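Local structure of angiopoietin-related protein 6 (Homo sapiens, 6Y43) at residues H95-L100 with D114-E119; A174-N179 with G197-E202. The protein probably acts as a secreted angiopoietin-like growth factor, whose fibrinogen-like globe domain carries a calcium site. One frame throughout, in Å; residues are numbered along the deposited sequence.

Contact 1: H95-L100 with D114-E119; sequences HELLVL and DGFSLE
Leu97 and Phe116 meet at the root of their side chains: CB of Leu97 lies 3.8 Å from CB of Phe116. Further out the contact is renewed, with Leu97 CD2 3.9 Å from Phe116 CD1, approached at a slant. With CG anti to the backbone N (chi1 171°), Leu97 brings its CD2 methyl to the ring; the CB to CB touch is set by the backbone. A branched aliphatic and a flat apolar ring suit a buried place where the backbones diverge.

A more polar side joins the same strands. Water 1 accepts from two backbone amides, His95 N at 2.9 Å and Phe116 N at 3.1 Å, bridging chains that have begun to part. His95 adds a looser touch, its CB 3.9 Å from Phe116 O. Glu96 and Asp114 run side by side in the same direction, with OE2 of Glu96 3.8 Å from OD1 of Asp114 and the carboxylate planes almost perpendicular (89°). Two such acids would be expected to repel; the hydrogen bond from His133 to Asp114 OD1 and a long, weak ion pair between Glu96 and Arg218 probably offset part of the repulsion.

What sets these groups in place is the corner at Asp114. Gly115 follows it with backbone angles at which any side chain would jam against the preceding carbonyl oxygen, so glycine fits. Past the corner, the 115-118 segment runs nearly at right angles to 95-100 (96°).

The contact lies at the open end of the hairpin of strands 95-102 and 108-118, where the second strand turns away. Strand 212-219 bonds along the other edge of 95-102, strand 127-133 supplies Leu129 to Leu97 and Leu127 to Phe116, and helix 83-90 packs Val86 and Thr90 on Phe116.

Contact 2: A174-N179 with G197-E202; sequences ACAHSN and GVYWAE
Two irregular loops of the fibrinogen-like domain are bridged here at Ser178 and Trp200, just beyond the cis peptide that precedes Cys175, whose disulfide partner is Cys162. Backbone bonds clamp the bridge on both flanks: Ala201 N gives to His177 O at 2.8 Å, and Asn179 N gives to Tyr199 O at 2.9 Å.

Asn179 packs with its CB and bonds with its amide. CB sits 3.8 Å from the centroid of the Tyr199 ring, a CH-pi contact over one face, while ND2 reaches Gly197 O at 3.0 Å from above the carbonyl plane. ND2 also bonds Gln166 O and OD1 bonds Tyr172 OH, so an amide, both donor and acceptor, suits this buried spot. Tyr199 CG stands between the backbone N and the carbonyl carbon (chi1 75°), swinging the ring across 176-179. Ala176 O, 2.8 Å from Tyr199 OH, and Gln166 OE1 are both within reach of the one hydroxyl proton. A leucine here would probably leave Ala176 O and Gln166 OE1 without the hydroxyl they share and Asn179 CB without its ring face.

Ser178 CB rests 3.5 Å from Trp200 CE3; Ser139 O holds OG, and Gly137 O holds NE1. A disulfide with a cis peptide before its second cysteine is characteristic of the calcium-bearing P region of fibrinogen C-terminal domains, which in fibrinogen gamma forms the knob-binding pocket; such use is not established here.

How the contacts relate
Contact 1 closes before contact 2 opens along the chain, and their centres lie about 17 Å apart, yet they touch: Val99 CG1 of strand 95-102 is 3.9 Å from Trp200 CZ3. Trp200 also packs on Leu101, Ala111 and Tyr113, so its indole fastens the loops of contact 2 to the hairpin at whose open end contact 1 lies. Leu140 is a second go-between, touching both Leu97 and Ser178. Contact 2 adjoins the calcium site of Asp154, Asp156, Tyr158 and Gly160 through Cys175, which packs on Tyr158. A buffer molecule bound about 5 Å from the Tyr199 side chain may mark a pocket there.

Contact 1: H95-L100 with D114-E119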
# COMPACT_ATOMS: atom_id res chain seq x y z
N HIS A 95 9.61 -5.17 -9.24
CA HIS A 95 8.42 -5.57 -8.50
C HIS A 95 7.17 -5.08 -9.20
O HIS A 95 7.15 -3.99 -9.78
CB HIS A 95 8.42 -5.02 -7.08
CG HIS A 95 9.36 -5.75 -6.18
ND1 HIS A 95 10.71 -5.47 -6.15
CD2 HIS A 95 9.16 -6.76 -5.31
CE1 HIS A 95 11.30 -6.27 -5.28
NE2 HIS A 95 10.38 -7.06 -4.75
N GLU A 96 6.12 -5.89 -9.10
CA GLU A 96 4.78 -5.49 -9.49
C GLU A 96 4.02 -5.02 -8.25
O GLU A 96 4.12 -5.64 -7.17
CB GLU A 96 4.04 -6.67 -10.13
CG GLU A 96 2.63 -6.34 -10.56
CD GLU A 96 1.96 -7.47 -11.31
OE1 GLU A 96 2.55 -8.58 -11.37
OE2 GLU A 96 0.84 -7.24 -11.83
N LEU A 97 3.29 -3.93 -8.40
CA LEU A 97 2.37 -3.45 -7.39
C LEU A 97 0.95 -3.79 -7.78
O LEU A 97 0.53 -3.50 -8.91
CB LEU A 97 2.49 -1.94 -7.23
CG LEU A 97 1.46 -1.25 -6.36
CD1 LEU A 97 1.71 -1.58 -4.89
CD2 LEU A 97 1.62 0.26 -6.54
N LEU A 98 0.21 -4.39 -6.84
CA LEU A 98 -1.20 -4.68 -7.01
C LEU A 98 -1.98 -3.89 -5.97
O LEU A 98 -1.63 -3.90 -4.79
CB LEU A 98 -1.47 -6.18 -6.84
CG LEU A 98 -2.92 -6.63 -6.85
CD1 LEU A 98 -3.55 -6.41 -8.19
CD2 LEU A 98 -2.98 -8.11 -6.48
N VAL A 99 -3.00 -3.16 -6.41
CA VAL A 99 -3.89 -2.43 -5.51
C VAL A 99 -5.24 -3.11 -5.59
O VAL A 99 -5.78 -3.29 -6.68
CB VAL A 99 -4.00 -0.94 -5.86
CG1 VAL A 99 -5.01 -0.28 -4.98
CG2 VAL A 99 -2.64 -0.25 -5.73
N LEU A 100 -5.77 -3.49 -4.44
CA LEU A 100 -7.06 -4.17 -4.35
C LEU A 100 -8.03 -3.26 -3.63
O LEU A 100 -7.71 -2.75 -2.55
CB LEU A 100 -6.91 -5.49 -3.59
CG LEU A 100 -5.98 -6.54 -4.18
CD1 LEU A 100 -5.94 -7.73 -3.26
CD2 LEU A 100 -6.43 -6.97 -5.56
N ASP A 114 3.51 -2.45 -13.41
CA ASP A 114 4.63 -3.32 -13.73
C ASP A 114 5.91 -2.53 -13.46
O ASP A 114 6.54 -1.98 -14.35
CB ASP A 114 4.55 -3.79 -15.17
CG ASP A 114 3.43 -4.81 -15.38
OD1 ASP A 114 2.82 -5.25 -14.39
OD2 ASP A 114 3.17 -5.18 -16.54
N GLY A 115 6.27 -2.49 -12.20
CA GLY A 115 7.38 -1.67 -11.76
C GLY A 115 6.91 -0.85 -10.59
O GLY A 115 5.90 -0.16 -10.66
N PHE A 116 7.66 -0.93 -9.50
CA PHE A 116 7.29 -0.21 -8.28
C PHE A 116 8.55 -0.15 -7.43
O PHE A 116 9.16 -1.19 -7.15
CB PHE A 116 6.14 -0.88 -7.53
CG PHE A 116 5.95 -0.34 -6.13
CD1 PHE A 116 5.39 0.90 -5.93
CD2 PHE A 116 6.35 -1.06 -5.01
CE1 PHE A 116 5.23 1.42 -4.65
CE2 PHE A 116 6.21 -0.53 -3.75
CZ PHE A 116 5.66 0.71 -3.56
N SER A 117 8.96 1.04 -7.04
CA SER A 117 10.07 1.17 -6.11
C SER A 117 9.99 2.52 -5.43
O SER A 117 9.25 3.42 -5.85
CB SER A 117 11.42 1.00 -6.81
OG SER A 117 11.66 2.10 -7.64
N LEU A 118 10.80 2.65 -4.38
CA LEU A 118 10.95 3.89 -3.63
C LEU A 118 12.41 4.31 -3.62
O LEU A 118 13.30 3.46 -3.55
CB LEU A 118 10.46 3.72 -2.19
CG LEU A 118 9.01 3.30 -1.93
CD1 LEU A 118 8.74 3.25 -0.44
CD2 LEU A 118 8.04 4.23 -2.66
N GLU A 119 12.66 5.62 -3.71
CA GLU A 119 13.97 6.14 -3.37
C GLU A 119 14.18 6.01 -1.87
O GLU A 119 13.24 5.81 -1.11
CB GLU A 119 14.08 7.61 -3.76
CG GLU A 119 13.96 7.91 -5.23
CD GLU A 119 15.16 7.43 -6.00
OE1 GLU A 119 16.26 7.38 -5.41
OE2 GLU A 119 14.99 7.09 -7.20
O HOH W 1 10.35 -2.48 -9.94

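Contact 2: A174-N179 with G197-E202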
# COMPACT_ATOMS: atom_id res chain seq x y z
N ALA A 174 -1.40 17.43 -6.02
CA ALA A 174 -2.17 18.65 -5.76
C ALA A 174 -3.68 18.43 -5.91
O ALA A 174 -4.34 19.06 -6.74
CB ALA A 174 -1.71 19.77 -6.68
N CYS A 175 -4.30 17.55 -5.09
CA CYS A 175 -3.60 16.79 -4.05
C CYS A 175 -3.50 15.32 -4.36
O CYS A 175 -2.45 14.69 -4.13
CB CYS A 175 -4.32 16.91 -2.70
SG CYS A 175 -3.90 18.45 -1.85
N ALA A 176 -4.60 14.72 -4.85
CA ALA A 176 -4.55 13.28 -5.05
C ALA A 176 -5.65 12.74 -5.95
O ALA A 176 -6.82 13.12 -5.86
CB ALA A 176 -4.61 12.52 -3.71
N HIS A 177 -5.24 11.77 -6.75
CA HIS A 177 -6.16 10.85 -7.40
C HIS A 177 -6.49 9.64 -6.53
O HIS A 177 -7.51 9.00 -6.76
CB HIS A 177 -5.58 10.41 -8.74
CG HIS A 177 -5.62 11.48 -9.79
ND1 HIS A 177 -5.23 11.28 -11.08
CD2 HIS A 177 -5.97 12.79 -9.70
CE1 HIS A 177 -5.37 12.40 -11.77
NE2 HIS A 177 -5.82 13.33 -10.95
N SER A 178 -5.64 9.31 -5.56
CA SER A 178 -5.89 8.21 -4.65
C SER A 178 -5.44 8.63 -3.26
O SER A 178 -4.51 9.43 -3.12
CB SER A 178 -5.17 6.94 -5.08
OG SER A 178 -3.81 7.15 -5.38
N ASN A 179 -6.12 8.13 -2.22
CA ASN A 179 -5.82 8.56 -0.86
C ASN A 179 -5.98 7.37 0.07
O ASN A 179 -6.73 7.41 1.04
CB ASN A 179 -6.73 9.72 -0.46
CG ASN A 179 -6.33 10.37 0.85
OD1 ASN A 179 -5.15 10.61 1.10
ND2 ASN A 179 -7.33 10.69 1.68
N GLY A 197 -11.34 10.69 2.48
CA GLY A 197 -11.58 9.27 2.66
C GLY A 197 -10.57 8.40 1.93
O GLY A 197 -9.70 8.86 1.21
N VAL A 198 -10.75 7.10 2.11
CA VAL A 198 -9.92 6.10 1.45
C VAL A 198 -10.43 5.95 0.03
O VAL A 198 -11.34 5.14 -0.24
CB VAL A 198 -9.97 4.75 2.19
CG1 VAL A 198 -9.19 3.72 1.44
CG2 VAL A 198 -9.48 4.88 3.64
N TYR A 199 -9.89 6.75 -0.90
CA TYR A 199 -10.50 6.87 -2.22
C TYR A 199 -9.55 6.58 -3.37
O TYR A 199 -8.33 6.59 -3.25
CB TYR A 199 -11.15 8.25 -2.40
CG TYR A 199 -10.27 9.48 -2.65
CD1 TYR A 199 -9.66 9.70 -3.89
CD2 TYR A 199 -10.15 10.46 -1.69
CE1 TYR A 199 -8.90 10.87 -4.14
CE2 TYR A 199 -9.40 11.63 -1.92
CZ TYR A 199 -8.78 11.82 -3.15
OH TYR A 199 -8.07 12.99 -3.40
N TRP A 200 -10.19 6.28 -4.49
CA TRP A 200 -9.54 5.96 -5.76
C TRP A 200 -10.39 6.66 -6.81
O TRP A 200 -11.57 6.33 -6.98
CB TRP A 200 -9.49 4.45 -5.96
CG TRP A 200 -8.59 3.96 -7.04
CD1 TRP A 200 -8.94 3.66 -8.32
CD2 TRP A 200 -7.18 3.67 -6.92
NE1 TRP A 200 -7.85 3.21 -9.01
CE2 TRP A 200 -6.76 3.20 -8.19
CE3 TRP A 200 -6.25 3.76 -5.89
CZ2 TRP A 200 -5.44 2.83 -8.44
CZ3 TRP A 200 -4.94 3.40 -6.14
CH2 TRP A 200 -4.54 2.94 -7.41
N ALA A 201 -9.83 7.69 -7.45
CA ALA A 201 -10.66 8.56 -8.28
C ALA A 201 -11.47 7.78 -9.31
O ALA A 201 -12.63 8.11 -9.56
CB ALA A 201 -9.79 9.58 -9.00
N GLU A 202 -10.86 6.80 -9.96
CA GLU A 202 -11.52 6.11 -11.05
C GLU A 202 -12.33 4.90 -10.58
O GLU A 202 -12.85 4.16 -11.43
CB GLU A 202 -10.47 5.70 -12.10
CG GLU A 202 -10.95 5.97 -13.52
CD GLU A 202 -9.98 5.51 -14.58
OE1 GLU A 202 -8.79 5.98 -14.53
OE2 GLU A 202 -10.43 4.69 -15.45